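Local atomic coordinates of meso-diaminopimelate dehydrogenase (Clostridium tetani, PDB entry 3WGY), a protein that catalyses, as the natural enzyme, the reversible NADP-dependent oxidative deamination of meso-2,6-diaminopimelate, and is here an engineered variant with 4-methyl-2-oxovalerate bound. Residues A245-G257 / Q265-A277. The protein carries 6 engineered substitutions. Sequence-based numbering, arbitrary orientation.
Sequences AGLSNGGFVIRSG and QVMEFNLNLESSA. Engineered in segment 245-257: Ser-248 (natural residue Pro), Asn-249 (natural residue His). Engineered in segment 265-277: Ser-276 (natural residue Asn).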
ATOM      1  N   ALA B 245      -6.096   5.686  28.232  1.00 31.46           N
ATOM      2  CA  ALA B 245      -4.762   6.235  28.064  1.00 32.08           C
ATOM      3  C   ALA B 245      -4.754   7.068  26.792  1.00 32.66           C
ATOM      4  O   ALA B 245      -4.016   8.045  26.686  1.00 34.55           O
ATOM      5  CB  ALA B 245      -3.737   5.104  27.971  1.00 33.07           C
ATOM      6  N   GLY B 246      -5.584   6.665  25.829  1.00 33.52           N
ATOM      7  CA  GLY B 246      -5.700   7.386  24.570  1.00 33.64           C
ATOM      8  C   GLY B 246      -4.486   7.363  23.653  1.00 34.93           C
ATOM      9  O   GLY B 246      -4.277   8.299  22.883  1.00 32.83           O
ATOM     10  N   LEU B 247      -3.700   6.292  23.713  1.00 33.61           N
ATOM     11  CA  LEU B 247      -2.497   6.181  22.889  1.00 35.68           C
ATOM     12  C   LEU B 247      -2.705   5.354  21.623  1.00 34.88           C
ATOM     13  O   LEU B 247      -1.781   5.201  20.820  1.00 36.49           O
ATOM     14  CB  LEU B 247      -1.360   5.560  23.708  1.00 36.33           C
ATOM     15  CG  LEU B 247      -1.088   6.211  25.072  1.00 39.92           C
ATOM     16  CD1 LEU B 247      -0.010   5.429  25.802  1.00 39.23           C
ATOM     17  CD2 LEU B 247      -0.674   7.671  24.887  1.00 40.11           C
ATOM     18  N   SER B 248      -3.912   4.827  21.441  1.00 31.88           N
ATOM     19  CA  SER B 248      -4.206   4.004  20.280  1.00 32.44           C
ATOM     20  C   SER B 248      -4.920   4.752  19.158  1.00 32.15           C
ATOM     21  O   SER B 248      -5.563   5.773  19.383  1.00 30.80           O
ATOM     22  CB  SER B 248      -5.028   2.795  20.707  1.00 33.73           C
ATOM     23  OG  SER B 248      -4.324   2.047  21.683  1.00 35.57           O
ATOM     24  N   ASN B 249      -4.796   4.234  17.940  1.00 32.31           N
ATOM     25  CA  ASN B 249      -5.428   4.864  16.790  1.00 30.92           C
ATOM     26  C   ASN B 249      -5.426   3.937  15.580  1.00 31.58           C
ATOM     27  O   ASN B 249      -4.937   2.797  15.626  1.00 31.02           O
ATOM     28  CB  ASN B 249      -4.700   6.168  16.433  1.00 31.27           C
ATOM     29  CG  ASN B 249      -5.665   7.302  16.080  1.00 33.23           C
ATOM     30  OD1 ASN B 249      -6.662   7.093  15.395  1.00 29.72           O
ATOM     31  ND2 ASN B 249      -5.357   8.508  16.540  1.00 35.45           N
ATOM     32  N   GLY B 250      -5.973   4.446  14.489  1.00 29.77           N
ATOM     33  CA  GLY B 250      -6.047   3.675  13.269  1.00 32.56           C
ATOM     34  C   GLY B 250      -6.850   4.438  12.241  1.00 31.91           C
ATOM     35  O   GLY B 250      -7.206   5.603  12.443  1.00 30.65           O
ATOM     36  N   GLY B 251      -7.137   3.778  11.132  1.00 30.94           N
ATOM     37  CA  GLY B 251      -7.900   4.419  10.087  1.00 30.06           C
ATOM     38  C   GLY B 251      -8.029   3.488   8.912  1.00 30.43           C
ATOM     39  O   GLY B 251      -7.468   2.386   8.922  1.00 28.17           O
ATOM     40  N   PHE B 252      -8.770   3.945   7.907  1.00 28.09           N
ATOM     41  CA  PHE B 252      -9.021   3.199   6.691  1.00 27.80           C
ATOM     42  C   PHE B 252      -8.935   4.106   5.465  1.00 28.42           C
ATOM     43  O   PHE B 252      -9.345   5.268   5.512  1.00 26.10           O
ATOM     44  CB  PHE B 252     -10.427   2.588   6.711  1.00 27.62           C
ATOM     45  CG  PHE B 252     -10.703   1.729   7.903  1.00 30.20           C
ATOM     46  CD1 PHE B 252     -10.984   2.297   9.141  1.00 30.14           C
ATOM     47  CD2 PHE B 252     -10.656   0.348   7.799  1.00 31.04           C
ATOM     48  CE1 PHE B 252     -11.212   1.493  10.260  1.00 34.09           C
ATOM     49  CE2 PHE B 252     -10.881  -0.463   8.908  1.00 31.52           C
ATOM     50  CZ  PHE B 252     -11.159   0.111  10.142  1.00 33.43           C
ATOM     51  N   VAL B 253      -8.379   3.569   4.382  1.00 26.05           N
ATOM     52  CA  VAL B 253      -8.309   4.276   3.112  1.00 25.91           C
ATOM     53  C   VAL B 253      -8.894   3.299   2.099  1.00 26.28           C
ATOM     54  O   VAL B 253      -8.285   2.276   1.784  1.00 25.29           O
ATOM     55  CB  VAL B 253      -6.873   4.643   2.705  1.00 26.20           C
ATOM     56  CG1 VAL B 253      -6.893   5.316   1.340  1.00 27.01           C
ATOM     57  CG2 VAL B 253      -6.266   5.583   3.738  1.00 25.20           C
ATOM     58  N   ILE B 254     -10.077   3.622   1.590  1.00 25.28           N
ATOM     59  CA  ILE B 254     -10.762   2.749   0.653  1.00 24.69           C
ATOM     60  C   ILE B 254     -11.050   3.347  -0.721  1.00 27.53           C
ATOM     61  O   ILE B 254     -11.611   4.435  -0.825  1.00 26.58           O
ATOM     62  CB  ILE B 254     -12.094   2.292   1.259  1.00 26.37           C
ATOM     63  CG1 ILE B 254     -11.833   1.541   2.569  1.00 29.58           C
ATOM     64  CG2 ILE B 254     -12.858   1.455   0.261  1.00 27.06           C
ATOM     65  CD1 ILE B 254     -13.081   1.274   3.366  1.00 30.24           C
ATOM     66  N   ARG B 255     -10.674   2.633  -1.775  1.00 25.61           N
ATOM     67  CA  ARG B 255     -10.949   3.119  -3.121  1.00 28.14           C
ATOM     68  C   ARG B 255     -11.991   2.196  -3.703  1.00 30.48           C
ATOM     69  O   ARG B 255     -11.756   0.993  -3.882  1.00 28.04           O
ATOM     70  CB  ARG B 255      -9.694   3.117  -4.004  1.00 28.40           C
ATOM     71  CG  ARG B 255      -9.918   3.654  -5.431  1.00 27.83           C
ATOM     72  CD  ARG B 255     -10.190   5.169  -5.459  1.00 29.15           C
ATOM     73  NE  ARG B 255     -10.357   5.682  -6.823  1.00 26.76           N
ATOM     74  CZ  ARG B 255     -10.685   6.938  -7.121  1.00 27.90           C
ATOM     75  NH1 ARG B 255     -10.886   7.823  -6.152  1.00 25.73           N
ATOM     76  NH2 ARG B 255     -10.808   7.312  -8.392  1.00 26.38           N
ATOM     77  N   SER B 256     -13.159   2.766  -3.959  1.00 30.15           N
ATOM     78  CA  SER B 256     -14.254   2.021  -4.536  1.00 35.20           C
ATOM     79  C   SER B 256     -14.354   2.487  -5.974  1.00 37.47           C
ATOM     80  O   SER B 256     -14.756   3.618  -6.245  1.00 37.49           O
ATOM     81  CB  SER B 256     -15.565   2.327  -3.808  1.00 35.56           C
ATOM     82  OG  SER B 256     -16.635   1.626  -4.418  1.00 39.14           O
ATOM     83  N   GLY B 257     -13.968   1.618  -6.893  1.00 37.18           N
ATOM     84  CA  GLY B 257     -14.029   1.981  -8.287  1.00 41.50           C
ATOM     85  C   GLY B 257     -14.871   0.989  -9.042  1.00 43.73           C
ATOM     86  O   GLY B 257     -15.262  -0.053  -8.518  1.00 43.75           O
ATOM     87  N   GLN B 265     -14.707  -2.891  -8.136  1.00 31.66           N
ATOM     88  CA  GLN B 265     -13.338  -3.182  -7.726  1.00 30.49           C
ATOM     89  C   GLN B 265     -13.035  -2.350  -6.484  1.00 29.50           C
ATOM     90  O   GLN B 265     -13.146  -1.128  -6.513  1.00 26.85           O
ATOM     91  CB  GLN B 265     -12.369  -2.819  -8.851  1.00 30.46           C
ATOM     92  CG  GLN B 265     -12.850  -3.240 -10.238  1.00 29.50           C
ATOM     93  CD  GLN B 265     -12.568  -4.700 -10.574  1.00 31.86           C
ATOM     94  OE1 GLN B 265     -12.991  -5.616  -9.864  1.00 33.45           O
ATOM     95  NE2 GLN B 265     -11.856  -4.918 -11.674  1.00 31.33           N
ATOM     96  N   VAL B 266     -12.660  -3.010  -5.392  1.00 26.30           N
ATOM     97  CA  VAL B 266     -12.368  -2.287  -4.160  1.00 25.30           C
ATOM     98  C   VAL B 266     -10.994  -2.581  -3.574  1.00 25.29           C
ATOM     99  O   VAL B 266     -10.611  -3.743  -3.396  1.00 25.11           O
ATOM    100  CB  VAL B 266     -13.424  -2.589  -3.063  1.00 26.79           C
ATOM    101  CG1 VAL B 266     -13.158  -1.717  -1.837  1.00 27.21           C
ATOM    102  CG2 VAL B 266     -14.835  -2.354  -3.604  1.00 29.19           C
ATOM    103  N   MET B 267     -10.276  -1.508  -3.264  1.00 23.71           N
ATOM    104  CA  MET B 267      -8.953  -1.555  -2.659  1.00 24.32           C
ATOM    105  C   MET B 267      -9.076  -0.939  -1.269  1.00 26.10           C
ATOM    106  O   MET B 267      -9.788   0.061  -1.068  1.00 26.17           O
ATOM    107  CB  MET B 267      -7.963  -0.729  -3.473  1.00 25.08           C
ATOM    108  CG  MET B 267      -7.822  -1.159  -4.927  1.00 21.72           C
ATOM    109  SD  MET B 267      -7.020   0.147  -5.905  1.00 27.14           S
ATOM    110  CE  MET B 267      -5.414   0.189  -5.157  1.00 23.10           C
ATOM    111  N   GLU B 268      -8.389  -1.524  -0.303  1.00 22.62           N
ATOM    112  CA  GLU B 268      -8.440  -1.009   1.051  1.00 23.45           C
ATOM    113  C   GLU B 268      -7.102  -1.128   1.758  1.00 26.56           C
ATOM    114  O   GLU B 268      -6.384  -2.108   1.586  1.00 26.69           O
ATOM    115  CB  GLU B 268      -9.523  -1.758   1.863  1.00 22.92           C
ATOM    116  CG  GLU B 268      -9.539  -1.399   3.342  1.00 23.57           C
ATOM    117  CD  GLU B 268     -10.688  -2.027   4.135  1.00 24.30           C
ATOM    118  OE1 GLU B 268     -10.641  -1.952   5.380  1.00 27.58           O
ATOM    119  OE2 GLU B 268     -11.633  -2.580   3.537  1.00 27.58           O
ATOM    120  N   PHE B 269      -6.760  -0.100   2.523  1.00 25.83           N
ATOM    121  CA  PHE B 269      -5.548  -0.103   3.327  1.00 27.73           C
ATOM    122  C   PHE B 269      -6.036   0.374   4.685  1.00 27.36           C
ATOM    123  O   PHE B 269      -6.811   1.330   4.762  1.00 27.71           O
ATOM    124  CB  PHE B 269      -4.505   0.886   2.798  1.00 26.52           C
ATOM    125  CG  PHE B 269      -3.251   0.951   3.634  1.00 26.55           C
ATOM    126  CD1 PHE B 269      -2.255  -0.016   3.502  1.00 26.23           C
ATOM    127  CD2 PHE B 269      -3.079   1.962   4.569  1.00 25.65           C
ATOM    128  CE1 PHE B 269      -1.099   0.031   4.298  1.00 26.51           C
ATOM    129  CE2 PHE B 269      -1.936   2.019   5.366  1.00 27.38           C
ATOM    130  CZ  PHE B 269      -0.942   1.049   5.228  1.00 26.78           C
ATOM    131  N   ASN B 270      -5.623  -0.290   5.753  1.00 25.94           N
ATOM    132  CA  ASN B 270      -6.048   0.153   7.071  1.00 27.39           C
ATOM    133  C   ASN B 270      -4.991  -0.166   8.106  1.00 27.51           C
ATOM    134  O   ASN B 270      -4.136  -1.025   7.891  1.00 28.31           O
ATOM    135  CB  ASN B 270      -7.412  -0.458   7.453  1.00 24.32           C
ATOM    136  CG  ASN B 270      -7.347  -1.948   7.680  1.00 25.73           C
ATOM    137  OD1 ASN B 270      -6.554  -2.426   8.483  1.00 27.48           O
ATOM    138  ND2 ASN B 270      -8.196  -2.691   6.984  1.00 26.29           N
ATOM    139  N   LEU B 271      -5.042   0.556   9.216  1.00 26.40           N
ATOM    140  CA  LEU B 271      -4.091   0.389  10.298  1.00 27.84           C
ATOM    141  C   LEU B 271      -4.819   0.223  11.631  1.00 28.35           C
ATOM    142  O   LEU B 271      -5.834   0.873  11.882  1.00 27.11           O
ATOM    143  CB  LEU B 271      -3.173   1.623  10.384  1.00 26.80           C
ATOM    144  CG  LEU B 271      -2.291   1.974   9.180  1.00 26.11           C
ATOM    145  CD1 LEU B 271      -1.772   3.398   9.334  1.00 26.22           C
ATOM    146  CD2 LEU B 271      -1.130   0.988   9.059  1.00 24.21           C
ATOM    147  N   ASN B 272      -4.284  -0.641  12.485  1.00 29.43           N
ATOM    148  CA  ASN B 272      -4.837  -0.869  13.815  1.00 30.73           C
ATOM    149  C   ASN B 272      -3.631  -0.721  14.736  1.00 32.64           C
ATOM    150  O   ASN B 272      -2.842  -1.654  14.896  1.00 32.94           O
ATOM    151  CB  ASN B 272      -5.424  -2.275  13.914  1.00 34.39           C
ATOM    152  CG  ASN B 272      -6.119  -2.525  15.245  1.00 38.98           C
ATOM    153  OD1 ASN B 272      -5.990  -1.743  16.192  1.00 39.15           O
ATOM    154  ND2 ASN B 272      -6.852  -3.626  15.323  1.00 40.92           N
ATOM    155  N   LEU B 273      -3.491   0.451  15.348  1.00 30.15           N
ATOM    156  CA  LEU B 273      -2.327   0.734  16.182  1.00 30.10           C
ATOM    157  C   LEU B 273      -2.574   0.850  17.679  1.00 32.12           C
ATOM    158  O   LEU B 273      -3.225   1.786  18.137  1.00 32.00           O
ATOM    159  CB  LEU B 273      -1.667   2.029  15.691  1.00 28.49           C
ATOM    160  CG  LEU B 273      -1.630   2.223  14.165  1.00 29.39           C
ATOM    161  CD1 LEU B 273      -1.238   3.664  13.833  1.00 29.87           C
ATOM    162  CD2 LEU B 273      -0.666   1.230  13.542  1.00 28.16           C
ATOM    163  N   GLU B 274      -2.028  -0.084  18.448  1.00 31.92           N
ATOM    164  CA  GLU B 274      -2.193  -0.034  19.897  1.00 32.85           C
ATOM    165  C   GLU B 274      -1.430   1.190  20.409  1.00 30.92           C
ATOM    166  O   GLU B 274      -1.795   1.796  21.416  1.00 29.31           O
ATOM    167  CB  GLU B 274      -1.641  -1.309  20.545  1.00 35.47           C
ATOM    168  CG  GLU B 274      -1.976  -1.453  22.024  1.00 40.21           C
ATOM    169  CD  GLU B 274      -1.277  -2.644  22.675  1.00 42.03           C
ATOM    170  OE1 GLU B 274      -1.268  -3.734  22.067  1.00 40.53           O
ATOM    171  OE2 GLU B 274      -0.747  -2.491  23.799  1.00 44.24           O
ATOM    172  N   SER B 275      -0.375   1.553  19.689  1.00 30.95           N
ATOM    173  CA  SER B 275       0.449   2.697  20.042  1.00 29.76           C
ATOM    174  C   SER B 275       0.705   3.568  18.814  1.00 30.82           C
ATOM    175  O   SER B 275       1.647   3.332  18.050  1.00 28.92           O
ATOM    176  CB  SER B 275       1.775   2.219  20.630  1.00 32.32           C
ATOM    177  OG  SER B 275       2.587   3.313  21.006  1.00 33.49           O
ATOM    178  N   SER B 276      -0.141   4.578  18.635  1.00 28.53           N
ATOM    179  CA  SER B 276      -0.032   5.482  17.508  1.00 32.93           C
ATOM    180  C   SER B 276       1.347   6.111  17.379  1.00 32.51           C
ATOM    181  O   SER B 276       1.948   6.083  16.310  1.00 34.05           O
ATOM    182  CB  SER B 276      -1.077   6.596  17.623  1.00 36.29           C
ATOM    183  OG  SER B 276      -0.963   7.490  16.526  1.00 40.60           O
ATOM    184  N   ALA B 277       1.845   6.675  18.471  1.00 32.16           N
ATOM    185  CA  ALA B 277       3.146   7.340  18.466  1.00 32.43           C
ATOM    186  C   ALA B 277       4.314   6.446  18.064  1.00 33.12           C
ATOM    187  O   ALA B 277       5.195   6.866  17.308  1.00 33.44           O
ATOM    188  CB  ALA B 277       3.414   7.962  19.830  1.00 32.84           C
TER
HETATM  189  O   HOH W   1       0.409   7.009  20.985  1.00 25.77           O
HETATM  190  O   HOH W   2      -6.488   0.870  17.776  1.00 54.75           O
HETATM  191  O   HOH W   3      -7.287   1.959  -0.855  1.00 38.30           O
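Gln-265 and Gly-257 exchange a pair of backbone hydrogen bonds, N to O in both directions, and begin the register of a long beta hairpin whose strands 249-257 and 265-273 run antiparallel, their axes at 175°. Equivalent reciprocal pairs recur at Met-267 with Arg-255, Phe-269 with Val-253, Leu-271 with Gly-251 and Leu-273 with Asn-249. Between them lie the non-hydrogen-bonded pairs. Val-266 touches diagonally, its CG1 3.8 Å from Ile-254 CG2; both methyls are anti to their own backbone N. Glu-268 CG lies anti to its backbone N (chi1 173°), which sets it beside Ile-254, CG to Ile-254 CG1 3.8 Å; the extended chain beyond CG then carries OE1 to the edge of the Phe-252 ring, in its plane, 3.3 Å from CD2. The same OE1 accepts Asn-270 ND2 at 3.0 Å, from above the carboxylate plane, and forms a salt bridge with Arg-184, so two donors grip it. Asn-270 also sets its CB 3.4 Å from Phe-252 CD2, its amide plane turned 60° from the ring. Beyond the strand, Glu-274 O accepts the hydroxyl of the engineered Ser-248, OG to O 2.6 Å, tilted from the carbonyl plane. Ser-275 is the N-cap of helix 276-296, and the N of engineered Ser-276 bonds Leu-247 O at 2.8 Å, tying the helix start to the loop before strand 249-257. Helix 177-184 packs on Phe-252 and Ile-254, while Trp-123 and Phe-128 of helix 123-138 and Phe-279 of helix 276-296 meet Leu-271 on the other sheet face. Strand 249-257 lies between 265-273 and strand 142-147, and 265-273 pairs antiparallel with a strand of the second subunit, continuing the sheet across the dimer interface.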